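Local coordinates for surface presentation of antigens protein SpaK (Salmonella typhimurium, PDB 2FM8) that stores type III secretion effectors in the bacterial cytoplasm, keeping them secretion-competent for immediate delivery into host cells during Salmonella entry, at residues A[11-16]-A[117-122]; A[41-46]-A[52-57]; A[81-86]-A[123-128]; A[89-94]-A[127-132]. All blocks are in the same frame, centred on the assembly; numbering follows the deposited sequence.

Contact 1: A[11-16]-A[117-122]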
loop_
_atom_site.group_PDB
_atom_site.type_symbol
_atom_site.label_atom_id
_atom_site.label_comp_id
_atom_site.label_asym_id
_atom_site.label_seq_id
_atom_site.Cartn_x
_atom_site.Cartn_y
_atom_site.Cartn_z
ATOM N N ARG A 11 3.727 -1.614 -35.947
ATOM C CA ARG A 11 2.991 -1.734 -37.207
ATOM C C ARG A 11 2.869 -3.232 -37.587
ATOM O O ARG A 11 1.797 -3.741 -37.941
ATOM C CB ARG A 11 3.691 -0.877 -38.284
ATOM C CG ARG A 11 3.064 -0.941 -39.629
ATOM C CD ARG A 11 3.668 0.082 -40.678
ATOM N NE ARG A 11 2.982 1.392 -40.600
ATOM C CZ ARG A 11 3.463 2.498 -40.010
ATOM N NH1 ARG A 11 4.681 2.526 -39.455
ATOM N NH2 ARG A 11 2.712 3.604 -39.993
ATOM N N SER A 12 3.966 -3.947 -37.443
ATOM C CA SER A 12 4.004 -5.347 -37.770
ATOM C C SER A 12 3.144 -6.204 -36.845
ATOM O O SER A 12 2.431 -7.095 -37.316
ATOM C CB SER A 12 5.438 -5.828 -37.716
ATOM O OG SER A 12 5.494 -7.126 -38.239
ATOM N N ALA A 13 3.210 -5.944 -35.540
ATOM C CA ALA A 13 2.370 -6.655 -34.572
ATOM C C ALA A 13 0.882 -6.467 -34.818
ATOM O O ALA A 13 0.090 -7.405 -34.647
ATOM C CB ALA A 13 2.710 -6.227 -33.142
ATOM N N LEU A 14 0.504 -5.249 -35.180
ATOM C CA LEU A 14 -0.893 -4.926 -35.411
ATOM C C LEU A 14 -1.375 -5.583 -36.681
ATOM O O LEU A 14 -2.530 -5.995 -36.753
ATOM C CB LEU A 14 -1.113 -3.415 -35.460
ATOM C CG LEU A 14 -0.863 -2.678 -34.140
ATOM C CD1 LEU A 14 -0.975 -1.180 -34.405
ATOM C CD2 LEU A 14 -1.815 -3.110 -33.023
ATOM N N GLU A 15 -0.478 -5.727 -37.659
ATOM C CA GLU A 15 -0.782 -6.465 -38.872
ATOM C C GLU A 15 -1.002 -7.933 -38.566
ATOM O O GLU A 15 -2.008 -8.487 -38.992
ATOM C CB GLU A 15 0.340 -6.319 -39.910
ATOM C CG GLU A 15 -0.033 -6.889 -41.289
ATOM C CD GLU A 15 1.048 -6.621 -42.340
ATOM O OE1 GLU A 15 2.248 -6.497 -41.953
ATOM O OE2 GLU A 15 0.701 -6.525 -43.540
ATOM N N VAL A 16 -0.076 -8.552 -37.822
ATOM C CA VAL A 16 -0.263 -9.944 -37.349
ATOM C C VAL A 16 -1.642 -10.113 -36.637
ATOM O O VAL A 16 -2.330 -11.109 -36.810
ATOM C CB VAL A 16 0.866 -10.381 -36.354
ATOM C CG1 VAL A 16 0.541 -11.741 -35.665
ATOM C CG2 VAL A 16 2.220 -10.448 -37.053
ATOM N N THR A 117 2.156 -10.990 -29.508
ATOM C CA THR A 117 1.836 -11.780 -28.319
ATOM C C THR A 117 1.850 -10.910 -27.063
ATOM O O THR A 117 0.948 -11.007 -26.215
ATOM C CB THR A 117 2.814 -12.962 -28.167
ATOM O OG1 THR A 117 2.595 -13.887 -29.254
ATOM C CG2 THR A 117 2.647 -13.678 -26.822
ATOM N N ALA A 118 2.871 -10.060 -26.950
ATOM C CA ALA A 118 2.961 -9.137 -25.836
ATOM C C ALA A 118 1.815 -8.120 -25.838
ATOM O O ALA A 118 1.248 -7.848 -24.792
ATOM C CB ALA A 118 4.313 -8.397 -25.853
ATOM N N LEU A 119 1.506 -7.525 -26.994
ATOM C CA LEU A 119 0.451 -6.511 -27.040
ATOM C C LEU A 119 -0.945 -7.067 -26.758
ATOM O O LEU A 119 -1.750 -6.424 -26.083
ATOM C CB LEU A 119 0.399 -5.788 -28.399
ATOM C CG LEU A 119 1.447 -4.732 -28.729
ATOM C CD1 LEU A 119 1.232 -4.207 -30.194
ATOM C CD2 LEU A 119 1.409 -3.606 -27.763
ATOM N N ASN A 120 -1.248 -8.237 -27.317
ATOM C CA ASN A 120 -2.549 -8.862 -27.109
ATOM C C ASN A 120 -2.678 -9.376 -25.679
ATOM O O ASN A 120 -3.755 -9.311 -25.079
ATOM C CB ASN A 120 -2.744 -9.989 -28.113
ATOM C CG ASN A 120 -3.073 -9.467 -29.507
ATOM O OD1 ASN A 120 -4.172 -8.955 -29.743
ATOM N ND2 ASN A 120 -2.127 -9.575 -30.417
ATOM N N GLY A 121 -1.566 -9.875 -25.137
ATOM C CA GLY A 121 -1.523 -10.295 -23.753
ATOM C C GLY A 121 -1.762 -9.116 -22.814
ATOM O O GLY A 121 -2.532 -9.212 -21.858
ATOM N N PHE A 122 -1.112 -8.000 -23.099
ATOM C CA PHE A 122 -1.342 -6.773 -22.349
ATOM C C PHE A 122 -2.791 -6.342 -22.442
ATOM O O PHE A 122 -3.383 -5.989 -21.448
ATOM C CB PHE A 122 -0.427 -5.629 -22.778
ATOM C CG PHE A 122 -0.463 -4.463 -21.828
ATOM C CD1 PHE A 122 0.442 -4.372 -20.786
ATOM C CD2 PHE A 122 -1.426 -3.470 -21.955
ATOM C CE1 PHE A 122 0.385 -3.311 -19.874
ATOM C CE2 PHE A 122 -1.475 -2.404 -21.066
ATOM C CZ PHE A 122 -0.567 -2.331 -20.024
#
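Segments 11-16 of helix 6-17 and 117-122 of helix 112-132 come nearest at A13 and L119, whose CA atoms stand 7.8 Å apart, a gap bridged by A13 CB and the longer L119 side chain. This is helix-helix packing in the alpha/beta fold of the secretion chaperones, joining the first helix of the chain to the long helix that lies against the sheet. L119 does nearly all the work, and it does so with one methyl. Its CG stands beside its own backbone N, anti to the carbonyl carbon (chi1 -76°), and the extended second torsion carries CD1 out to the other helix. There A13, whose CB points at the long helix, receives it, while L14 swings its CD2 in from a flank to touch the same methyl more loosely. The contact is thus wholly apolar and has no hydrogen bond of its own. Polar links border it instead: S17 OG bonds to A13 O and N120 ND2, and S116 OG also bonds to A13 O. Both leucines further touch an apolar side chain of the bound chain of another protein, so this buried join lies beside the surface that receives a partner. The two branches of L119 divide their labour: CD2 lies 3.9 Å from I45 CD1 on the sheet, whereas CD1 lies 3.9 Å from A13 CB and 4.3 Å from L14 CD2.

Contact 2: A[41-46]-A[52-57]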
loop_
_atom_site.group_PDB
_atom_site.type_symbol
_atom_site.label_atom_id
_atom_site.label_comp_id
_atom_site.label_asym_id
_atom_site.label_seq_id
_atom_site.Cartn_x
_atom_site.Cartn_y
_atom_site.Cartn_z
ATOM N N PRO A 41 -9.082 1.870 -21.369
ATOM C CA PRO A 41 -8.029 2.865 -21.395
ATOM C C PRO A 41 -7.082 2.629 -22.580
ATOM O O PRO A 41 -6.864 1.485 -22.979
ATOM C CB PRO A 41 -7.299 2.634 -20.069
ATOM C CG PRO A 41 -8.308 1.948 -19.194
ATOM C CD PRO A 41 -9.088 1.102 -20.114
ATOM N N SER A 42 -6.548 3.708 -23.125
ATOM C CA SER A 42 -5.539 3.623 -24.154
ATOM C C SER A 42 -4.232 2.922 -23.699
ATOM O O SER A 42 -3.791 3.042 -22.563
ATOM C CB SER A 42 -5.259 5.014 -24.727
ATOM O OG SER A 42 -6.473 5.593 -25.199
ATOM N N ILE A 43 -3.652 2.158 -24.628
ATOM C CA ILE A 43 -2.367 1.508 -24.432
ATOM C C ILE A 43 -1.238 2.384 -25.016
ATOM O O ILE A 43 -1.298 2.814 -26.188
ATOM C CB ILE A 43 -2.383 0.130 -25.071
ATOM C CG1 ILE A 43 -3.479 -0.717 -24.416
ATOM C CG2 ILE A 43 -0.976 -0.525 -25.018
ATOM C CD1 ILE A 43 -3.685 -2.108 -25.036
ATOM N N CYS A 44 -0.235 2.664 -24.184
ATOM C CA CYS A 44 0.940 3.420 -24.575
ATOM C C CYS A 44 2.121 2.484 -24.720
ATOM O O CYS A 44 2.305 1.553 -23.935
ATOM C CB CYS A 44 1.276 4.510 -23.567
ATOM S SG CYS A 44 -0.065 5.680 -23.252
ATOM N N ILE A 45 2.913 2.744 -25.755
ATOM C CA ILE A 45 4.134 2.016 -26.007
ATOM C C ILE A 45 5.282 3.002 -26.097
ATOM O O ILE A 45 5.221 3.971 -26.861
ATOM C CB ILE A 45 4.072 1.204 -27.291
ATOM C CG1 ILE A 45 2.817 0.317 -27.283
ATOM C CG2 ILE A 45 5.372 0.375 -27.423
ATOM C CD1 ILE A 45 2.235 0.073 -28.580
ATOM N N SER A 46 6.327 2.763 -25.321
ATOM C CA SER A 46 7.490 3.630 -25.391
ATOM C C SER A 46 8.817 2.962 -25.119
ATOM O O SER A 46 8.889 1.988 -24.383
ATOM C CB SER A 46 7.349 4.783 -24.420
ATOM O OG SER A 46 8.127 5.832 -24.955
ATOM N N VAL A 52 11.808 -1.274 -23.582
ATOM C CA VAL A 52 10.482 -1.094 -24.144
ATOM C C VAL A 52 9.396 -1.299 -23.078
ATOM O O VAL A 52 9.313 -2.351 -22.455
ATOM C CB VAL A 52 10.247 -2.011 -25.329
ATOM C CG1 VAL A 52 8.833 -1.835 -25.855
ATOM C CG2 VAL A 52 11.258 -1.675 -26.432
ATOM N N TRP A 53 8.580 -0.271 -22.884
ATOM C CA TRP A 53 7.473 -0.316 -21.959
ATOM C C TRP A 53 6.104 -0.268 -22.654
ATOM O O TRP A 53 5.874 0.527 -23.572
ATOM C CB TRP A 53 7.551 0.884 -21.019
ATOM C CG TRP A 53 8.660 0.865 -20.022
ATOM C CD1 TRP A 53 9.896 1.372 -20.192
ATOM C CD2 TRP A 53 8.610 0.362 -18.677
ATOM N NE1 TRP A 53 10.632 1.214 -19.068
ATOM C CE2 TRP A 53 9.868 0.598 -18.110
ATOM C CE3 TRP A 53 7.623 -0.255 -17.901
ATOM C CZ2 TRP A 53 10.182 0.228 -16.794
ATOM C CZ3 TRP A 53 7.934 -0.634 -16.590
ATOM C CH2 TRP A 53 9.194 -0.388 -16.050
ATOM N N ILE A 54 5.186 -1.102 -22.175
ATOM C CA ILE A 54 3.769 -1.005 -22.548
ATOM C C ILE A 54 3.041 -0.631 -21.270
ATOM O O ILE A 54 3.285 -1.249 -20.220
ATOM C CB ILE A 54 3.230 -2.352 -23.086
ATOM C CG1 ILE A 54 4.003 -2.805 -24.322
ATOM C CG2 ILE A 54 1.723 -2.280 -23.431
ATOM C CD1 ILE A 54 3.759 -4.304 -24.635
ATOM N N TRP A 55 2.180 0.375 -21.319
ATOM C CA TRP A 55 1.449 0.739 -20.112
ATOM C C TRP A 55 0.106 1.377 -20.411
ATOM O O TRP A 55 -0.193 1.711 -21.548
ATOM C CB TRP A 55 2.289 1.632 -19.213
ATOM C CG TRP A 55 2.296 3.087 -19.545
ATOM C CD1 TRP A 55 1.492 4.081 -18.992
ATOM C CD2 TRP A 55 3.149 3.739 -20.464
ATOM N NE1 TRP A 55 1.814 5.297 -19.523
ATOM C CE2 TRP A 55 2.820 5.121 -20.439
ATOM C CE3 TRP A 55 4.163 3.301 -21.302
ATOM C CZ2 TRP A 55 3.470 6.051 -21.216
ATOM C CZ3 TRP A 55 4.804 4.219 -22.079
ATOM C CH2 TRP A 55 4.467 5.586 -22.035
ATOM N N ALA A 56 -0.697 1.490 -19.371
ATOM C CA ALA A 56 -2.007 2.123 -19.431
ATOM C C ALA A 56 -2.346 2.700 -18.070
ATOM O O ALA A 56 -2.130 2.051 -17.050
ATOM C CB ALA A 56 -3.068 1.118 -19.846
ATOM N N GLN A 57 -2.880 3.911 -18.057
ATOM C CA GLN A 57 -3.581 4.435 -16.879
ATOM C C GLN A 57 -4.934 3.781 -16.726
ATOM O O GLN A 57 -5.617 3.527 -17.712
ATOM C CB GLN A 57 -3.743 5.945 -16.991
ATOM C CG GLN A 57 -2.430 6.667 -16.894
ATOM C CD GLN A 57 -2.586 8.150 -17.124
ATOM O OE1 GLN A 57 -3.712 8.664 -17.142
ATOM N NE2 GLN A 57 -1.462 8.858 -17.278
HETATM O O HOH W 1 -3.984 4.940 -20.641
#
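C44 and W55 face each other as a hydrogen-bonded pair in the antiparallel hairpin of strands 43-48 and 51-57. Around them the contact is tight. Bonds run both ways between C44 and W55, and again between S46 and W53, where W53 N reaches S46 O at 2.7 Å in an almost straight line. The W55 ring takes a crowded rotamer, CG set between its backbone N and carbonyl carbon (chi1 83°), which folds the indole back across the neighbouring strand. C44 CB then sits over the centre of its six-membered ring, 3.4 Å from the centroid, in a CH-pi contact. S46 CB meets W55 CZ3 at the ring edge, at 3.5 Å, and C44 SG approaches the five-membered ring obliquely. Towards P41 direct pairing stops: a water links S42, in the loop before the strand, to Q57, donating to S42 O at 2.7 Å and accepting from Q57 N at 3.0 Å. C44, W53 and W55 pack on apolar side chains of the bound chain of another protein. On the other face I43 and I54, their CG2 methyls 3.6 Å apart, lie with I45 under L119, F122 and L126 of helix 112-132, while strands 32-37 and 97-103 flank the hairpin.

Contact 3: A[81-86]-A[123-128]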
loop_
_atom_site.group_PDB
_atom_site.type_symbol
_atom_site.label_atom_id
_atom_site.label_comp_id
_atom_site.label_asym_id
_atom_site.label_seq_id
_atom_site.Cartn_x
_atom_site.Cartn_y
_atom_site.Cartn_z
ATOM N N CYS A 81 3.165 -12.893 -15.774
ATOM C CA CYS A 81 3.052 -12.345 -17.111
ATOM C C CYS A 81 4.278 -12.808 -17.890
ATOM O O CYS A 81 5.405 -12.368 -17.614
ATOM C CB CYS A 81 2.984 -10.835 -17.053
ATOM S SG CYS A 81 2.960 -10.087 -18.646
ATOM N N HIS A 82 4.043 -13.686 -18.852
ATOM C CA HIS A 82 5.114 -14.373 -19.570
ATOM C C HIS A 82 5.969 -13.454 -20.459
ATOM O O HIS A 82 7.059 -13.849 -20.825
ATOM C CB HIS A 82 4.549 -15.510 -20.455
ATOM C CG HIS A 82 3.801 -16.572 -19.702
ATOM N ND1 HIS A 82 4.387 -17.366 -18.737
ATOM C CD2 HIS A 82 2.511 -16.987 -19.796
ATOM C CE1 HIS A 82 3.489 -18.213 -18.258
ATOM N NE2 HIS A 82 2.338 -17.999 -18.878
ATOM N N PHE A 83 5.489 -12.260 -20.805
ATOM C CA PHE A 83 6.224 -11.370 -21.738
ATOM C C PHE A 83 6.938 -10.191 -21.040
ATOM O O PHE A 83 7.598 -9.367 -21.690
ATOM C CB PHE A 83 5.326 -10.886 -22.906
ATOM C CG PHE A 83 4.095 -10.148 -22.462
ATOM C CD1 PHE A 83 4.156 -8.804 -22.130
ATOM C CD2 PHE A 83 2.880 -10.804 -22.340
ATOM C CE1 PHE A 83 3.020 -8.129 -21.687
ATOM C CE2 PHE A 83 1.748 -10.131 -21.891
ATOM C CZ PHE A 83 1.821 -8.798 -21.575
ATOM N N ALA A 84 6.828 -10.140 -19.721
ATOM C CA ALA A 84 7.440 -9.097 -18.927
ATOM C C ALA A 84 8.758 -9.581 -18.314
ATOM O O ALA A 84 8.909 -10.753 -17.929
ATOM C CB ALA A 84 6.491 -8.640 -17.823
ATOM N N ARG A 85 9.706 -8.662 -18.221
ATOM C CA ARG A 85 10.916 -8.912 -17.466
ATOM C C ARG A 85 10.511 -9.181 -16.043
ATOM O O ARG A 85 9.682 -8.485 -15.519
ATOM C CB ARG A 85 11.812 -7.693 -17.461
ATOM C CG ARG A 85 12.648 -7.579 -18.628
ATOM C CD ARG A 85 13.836 -6.774 -18.273
ATOM N NE ARG A 85 14.599 -6.394 -19.460
ATOM C CZ ARG A 85 15.592 -7.108 -19.989
ATOM N NH1 ARG A 85 15.945 -8.285 -19.481
ATOM N NH2 ARG A 85 16.224 -6.643 -21.058
ATOM N N GLY A 86 11.080 -10.203 -15.432
ATOM C CA GLY A 86 10.726 -10.562 -14.069
ATOM C C GLY A 86 9.474 -11.410 -13.968
ATOM O O GLY A 86 9.124 -11.840 -12.876
ATOM N N TYR A 123 -3.361 -6.366 -23.633
ATOM C CA TYR A 123 -4.800 -6.097 -23.783
ATOM C C TYR A 123 -5.666 -6.941 -22.832
ATOM O O TYR A 123 -6.581 -6.420 -22.174
ATOM C CB TYR A 123 -5.222 -6.323 -25.249
ATOM C CG TYR A 123 -6.658 -5.993 -25.536
ATOM C CD1 TYR A 123 -7.039 -4.707 -25.911
ATOM C CD2 TYR A 123 -7.650 -6.956 -25.410
ATOM C CE1 TYR A 123 -8.368 -4.393 -26.154
ATOM C CE2 TYR A 123 -9.006 -6.643 -25.659
ATOM C CZ TYR A 123 -9.350 -5.360 -26.034
ATOM O OH TYR A 123 -10.674 -5.046 -26.294
ATOM N N ASN A 124 -5.426 -8.255 -22.813
ATOM C CA ASN A 124 -6.148 -9.146 -21.943
ATOM C C ASN A 124 -6.050 -8.689 -20.465
ATOM O O ASN A 124 -7.057 -8.593 -19.743
ATOM C CB ASN A 124 -5.550 -10.558 -22.021
ATOM C CG ASN A 124 -6.006 -11.347 -23.208
ATOM O OD1 ASN A 124 -6.955 -11.009 -23.900
ATOM N ND2 ASN A 124 -5.312 -12.449 -23.445
ATOM N N TYR A 125 -4.839 -8.398 -20.016
ATOM C CA TYR A 125 -4.671 -7.944 -18.627
ATOM C C TYR A 125 -5.266 -6.587 -18.388
ATOM O O TYR A 125 -5.790 -6.323 -17.314
ATOM C CB TYR A 125 -3.213 -7.921 -18.202
ATOM C CG TYR A 125 -2.589 -9.272 -18.097
ATOM C CD1 TYR A 125 -2.894 -10.148 -17.052
ATOM C CD2 TYR A 125 -1.645 -9.659 -19.025
ATOM C CE1 TYR A 125 -2.231 -11.406 -16.971
ATOM C CE2 TYR A 125 -1.022 -10.877 -18.963
ATOM C CZ TYR A 125 -1.317 -11.739 -17.969
ATOM O OH TYR A 125 -0.615 -12.936 -18.014
ATOM N N LEU A 126 -5.180 -5.705 -19.360
ATOM C CA LEU A 126 -5.847 -4.418 -19.231
ATOM C C LEU A 126 -7.353 -4.576 -18.963
ATOM O O LEU A 126 -7.890 -3.892 -18.124
ATOM C CB LEU A 126 -5.600 -3.528 -20.456
ATOM C CG LEU A 126 -6.358 -2.188 -20.421
ATOM C CD1 LEU A 126 -5.875 -1.302 -19.264
ATOM C CD2 LEU A 126 -6.198 -1.435 -21.703
ATOM N N GLU A 127 -8.026 -5.464 -19.698
ATOM C CA GLU A 127 -9.429 -5.754 -19.446
ATOM C C GLU A 127 -9.662 -6.195 -18.018
ATOM O O GLU A 127 -10.544 -5.693 -17.339
ATOM C CB GLU A 127 -9.965 -6.858 -20.378
ATOM C CG GLU A 127 -10.752 -6.327 -21.480
ATOM C CD GLU A 127 -11.311 -7.391 -22.437
ATOM O OE1 GLU A 127 -12.527 -7.322 -22.695
ATOM O OE2 GLU A 127 -10.548 -8.253 -22.915
ATOM N N VAL A 128 -8.860 -7.148 -17.585
ATOM C CA VAL A 128 -9.015 -7.726 -16.263
ATOM C C VAL A 128 -8.722 -6.733 -15.143
ATOM O O VAL A 128 -9.500 -6.602 -14.190
ATOM C CB VAL A 128 -8.169 -9.041 -16.209
ATOM C CG1 VAL A 128 -7.819 -9.423 -14.871
ATOM C CG2 VAL A 128 -8.953 -10.164 -16.932
#
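Y125 projects from helix 112-132 to meet C81 and F83 in the loop between helix 62-78 and strand 90-94. Contacts between rings come first: Y125 CE2 and F83 CE2 lie 4.1 Å apart, with the phenylalanine carbon near the plane of the tyrosine ring, at its edge. The side chains run antiparallel past one another, meeting at one carbon each without stacking. A second kind involves sulfur. C81 SG approaches the Y125 ring obliquely, 5.0 Å from its centroid, and its nearest atom there is again CE2, at 4.1 Å. With SG anti to the backbone N (chi1 176°), the same sulfur sits over the centre of the F83 ring within its own loop, 3.3 Å above the plane. Third, Y125 OH comes to rest 3.8 Å from C81 CA, without a hydrogen bond to the loop segment. The loop makes a type I turn from C81 to A84, and backbone bonds pair C81 with G87 and F83 with H105. Since no hydrogen bond links the two segments, the attraction here probably rests on dispersion and the polarisable sulfur.

Contact 4: A[89-94]-A[127-132]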
loop_
_atom_site.group_PDB
_atom_site.type_symbol
_atom_site.label_atom_id
_atom_site.label_comp_id
_atom_site.label_asym_id
_atom_site.label_seq_id
_atom_site.Cartn_x
_atom_site.Cartn_y
_atom_site.Cartn_z
ATOM N N LEU A 89 3.801 -8.106 -14.308
ATOM C CA LEU A 89 3.385 -6.714 -14.531
ATOM C C LEU A 89 3.662 -5.880 -13.290
ATOM O O LEU A 89 3.732 -6.408 -12.178
ATOM C CB LEU A 89 1.890 -6.644 -14.873
ATOM C CG LEU A 89 1.464 -7.341 -16.181
ATOM C CD1 LEU A 89 -0.001 -7.587 -16.295
ATOM C CD2 LEU A 89 1.914 -6.543 -17.369
ATOM N N LEU A 90 3.831 -4.574 -13.493
ATOM C CA LEU A 90 4.151 -3.608 -12.426
ATOM C C LEU A 90 3.016 -2.609 -12.345
ATOM O O LEU A 90 2.307 -2.374 -13.317
ATOM C CB LEU A 90 5.464 -2.842 -12.731
ATOM C CG LEU A 90 6.710 -3.703 -12.937
ATOM C CD1 LEU A 90 7.930 -2.885 -13.256
ATOM C CD2 LEU A 90 7.011 -4.573 -11.716
ATOM N N LEU A 91 2.860 -2.011 -11.180
ATOM C CA LEU A 91 1.889 -0.953 -10.962
ATOM C C LEU A 91 2.599 0.334 -10.592
ATOM O O LEU A 91 3.435 0.346 -9.727
ATOM C CB LEU A 91 0.922 -1.324 -9.843
ATOM C CG LEU A 91 0.045 -2.520 -10.140
ATOM C CD1 LEU A 91 -0.618 -2.993 -8.840
ATOM C CD2 LEU A 91 -1.015 -2.206 -11.179
ATOM N N GLY A 92 2.232 1.414 -11.230
ATOM C CA GLY A 92 2.657 2.736 -10.810
ATOM C C GLY A 92 1.454 3.673 -10.754
ATOM O O GLY A 92 0.309 3.243 -10.646
ATOM N N GLU A 93 1.738 4.960 -10.797
ATOM C CA GLU A 93 0.720 5.979 -10.715
ATOM C C GLU A 93 1.094 7.194 -11.587
ATOM O O GLU A 93 2.152 7.756 -11.439
ATOM C CB GLU A 93 0.517 6.421 -9.260
ATOM C CG GLU A 93 -0.650 7.411 -9.161
ATOM C CD GLU A 93 -0.897 7.975 -7.809
ATOM O OE1 GLU A 93 -0.110 7.708 -6.888
ATOM O OE2 GLU A 93 -1.899 8.708 -7.677
ATOM N N GLN A 94 0.207 7.589 -12.482
ATOM C CA GLN A 94 0.451 8.697 -13.380
ATOM C C GLN A 94 -0.807 9.527 -13.425
ATOM O O GLN A 94 -1.902 8.988 -13.548
ATOM C CB GLN A 94 0.769 8.219 -14.810
ATOM C CG GLN A 94 2.210 7.884 -15.063
ATOM C CD GLN A 94 3.062 9.123 -15.171
ATOM O OE1 GLN A 94 2.903 9.936 -16.095
ATOM N NE2 GLN A 94 3.960 9.293 -14.214
ATOM N N GLU A 127 -8.026 -5.464 -19.698
ATOM C CA GLU A 127 -9.429 -5.754 -19.446
ATOM C C GLU A 127 -9.662 -6.195 -18.018
ATOM O O GLU A 127 -10.544 -5.693 -17.339
ATOM C CB GLU A 127 -9.965 -6.858 -20.378
ATOM C CG GLU A 127 -10.752 -6.327 -21.480
ATOM C CD GLU A 127 -11.311 -7.391 -22.437
ATOM O OE1 GLU A 127 -12.527 -7.322 -22.695
ATOM O OE2 GLU A 127 -10.548 -8.253 -22.915
ATOM N N VAL A 128 -8.860 -7.148 -17.585
ATOM C CA VAL A 128 -9.015 -7.726 -16.263
ATOM C C VAL A 128 -8.722 -6.733 -15.143
ATOM O O VAL A 128 -9.500 -6.602 -14.190
ATOM C CB VAL A 128 -8.169 -9.041 -16.209
ATOM C CG1 VAL A 128 -7.819 -9.423 -14.871
ATOM C CG2 VAL A 128 -8.953 -10.164 -16.932
ATOM N N PHE A 129 -7.593 -6.040 -15.225
ATOM C CA PHE A 129 -7.254 -5.063 -14.179
ATOM C C PHE A 129 -8.270 -3.912 -14.158
ATOM O O PHE A 129 -8.719 -3.519 -13.110
ATOM C CB PHE A 129 -5.845 -4.494 -14.377
ATOM C CG PHE A 129 -4.744 -5.357 -13.814
ATOM C CD1 PHE A 129 -4.233 -5.109 -12.572
ATOM C CD2 PHE A 129 -4.197 -6.381 -14.567
ATOM C CE1 PHE A 129 -3.208 -5.907 -12.032
ATOM C CE2 PHE A 129 -3.181 -7.180 -14.063
ATOM C CZ PHE A 129 -2.693 -6.954 -12.792
ATOM N N SER A 130 -8.643 -3.380 -15.321
ATOM C CA SER A 130 -9.591 -2.259 -15.333
ATOM C C SER A 130 -10.961 -2.662 -14.737
ATOM O O SER A 130 -11.561 -1.907 -13.966
ATOM C CB SER A 130 -9.692 -1.629 -16.745
ATOM O OG SER A 130 -10.410 -2.449 -17.629
ATOM N N ARG A 131 -11.425 -3.873 -15.040
ATOM C CA ARG A 131 -12.665 -4.385 -14.455
ATOM C C ARG A 131 -12.550 -4.652 -12.962
ATOM O O ARG A 131 -13.499 -4.412 -12.214
ATOM C CB ARG A 131 -13.128 -5.665 -15.205
ATOM C CG ARG A 131 -13.613 -5.392 -16.615
ATOM C CD ARG A 131 -13.667 -6.612 -17.467
ATOM N NE ARG A 131 -14.365 -6.336 -18.719
ATOM C CZ ARG A 131 -15.016 -7.235 -19.445
ATOM N NH1 ARG A 131 -15.063 -8.517 -19.088
ATOM N NH2 ARG A 131 -15.677 -6.842 -20.520
ATOM N N SER A 132 -11.406 -5.148 -12.505
ATOM C CA SER A 132 -11.213 -5.299 -11.065
ATOM C C SER A 132 -11.253 -3.950 -10.325
ATOM O O SER A 132 -11.499 -3.934 -9.116
ATOM C CB SER A 132 -9.887 -5.991 -10.710
ATOM O OG SER A 132 -9.902 -7.355 -11.069
#
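F129 reaches from helix 112-132 toward two leucines: L89, just before strand 90-94, and L91, within it. The motif is a helix laid over one face of an antiparallel sheet, in which strand 90-94 is outermost within the chain, and a large aromatic ring spans the gap, for the backbones stay well apart: the nearest CA atoms, those of L91 and F129, are 10.5 Å from each other. The ring is the central piece. Its CG stands beside the backbone N and anti to the carbonyl carbon (chi1 -83°), sending the ring out from the helix so that its far end meets the leucines. L89 points at the helix and lies slantwise to the aromatic side chain, bringing CD1 to the CE2 corner of the ring. L91 starts off at an angle to the helix, but its extended chain takes CD2 to the other corner of the ring's outer end, on the same side of its plane. Both methyls come in obliquely, neither square over the ring nor in its plane, and CZ lies between the two carbons they touch. I77 and T76 of helix 62-78 and L100 of strand 97-103 also pack on the ring. L90, which alternates with these leucines, packs on L90 of the second subunit, so the strand serves the interior and the dimer alike. Of the two methyls, L89 CD1 makes the closer approach, 3.9 Å from F129 CE2, while L91 CD2 stays 4.4 Å from F129 CE1.

Contacts 1, 3 and 4 all draw on helix 112-132, using partly overlapping parts of it to hold the first helix, the 81-86 loop and the outermost strand 90-94. All three are buried, small and free of hydrogen bonds across them. Contact 2 differs: only partly buried, it is built by backbone pairing within the sheet, with one water where direct pairing stops. It still meets the helix, as F122 CG packs on I54 CG2 and L126 CD1 on A56 CB. Contacts 3 and 4 join through Y125 and L89. Contacts 1 and 4 lie on opposite sides of the chain's centre, contact 1 beside the bound protein, contact 4 beside the second subunit and also within reach of that protein.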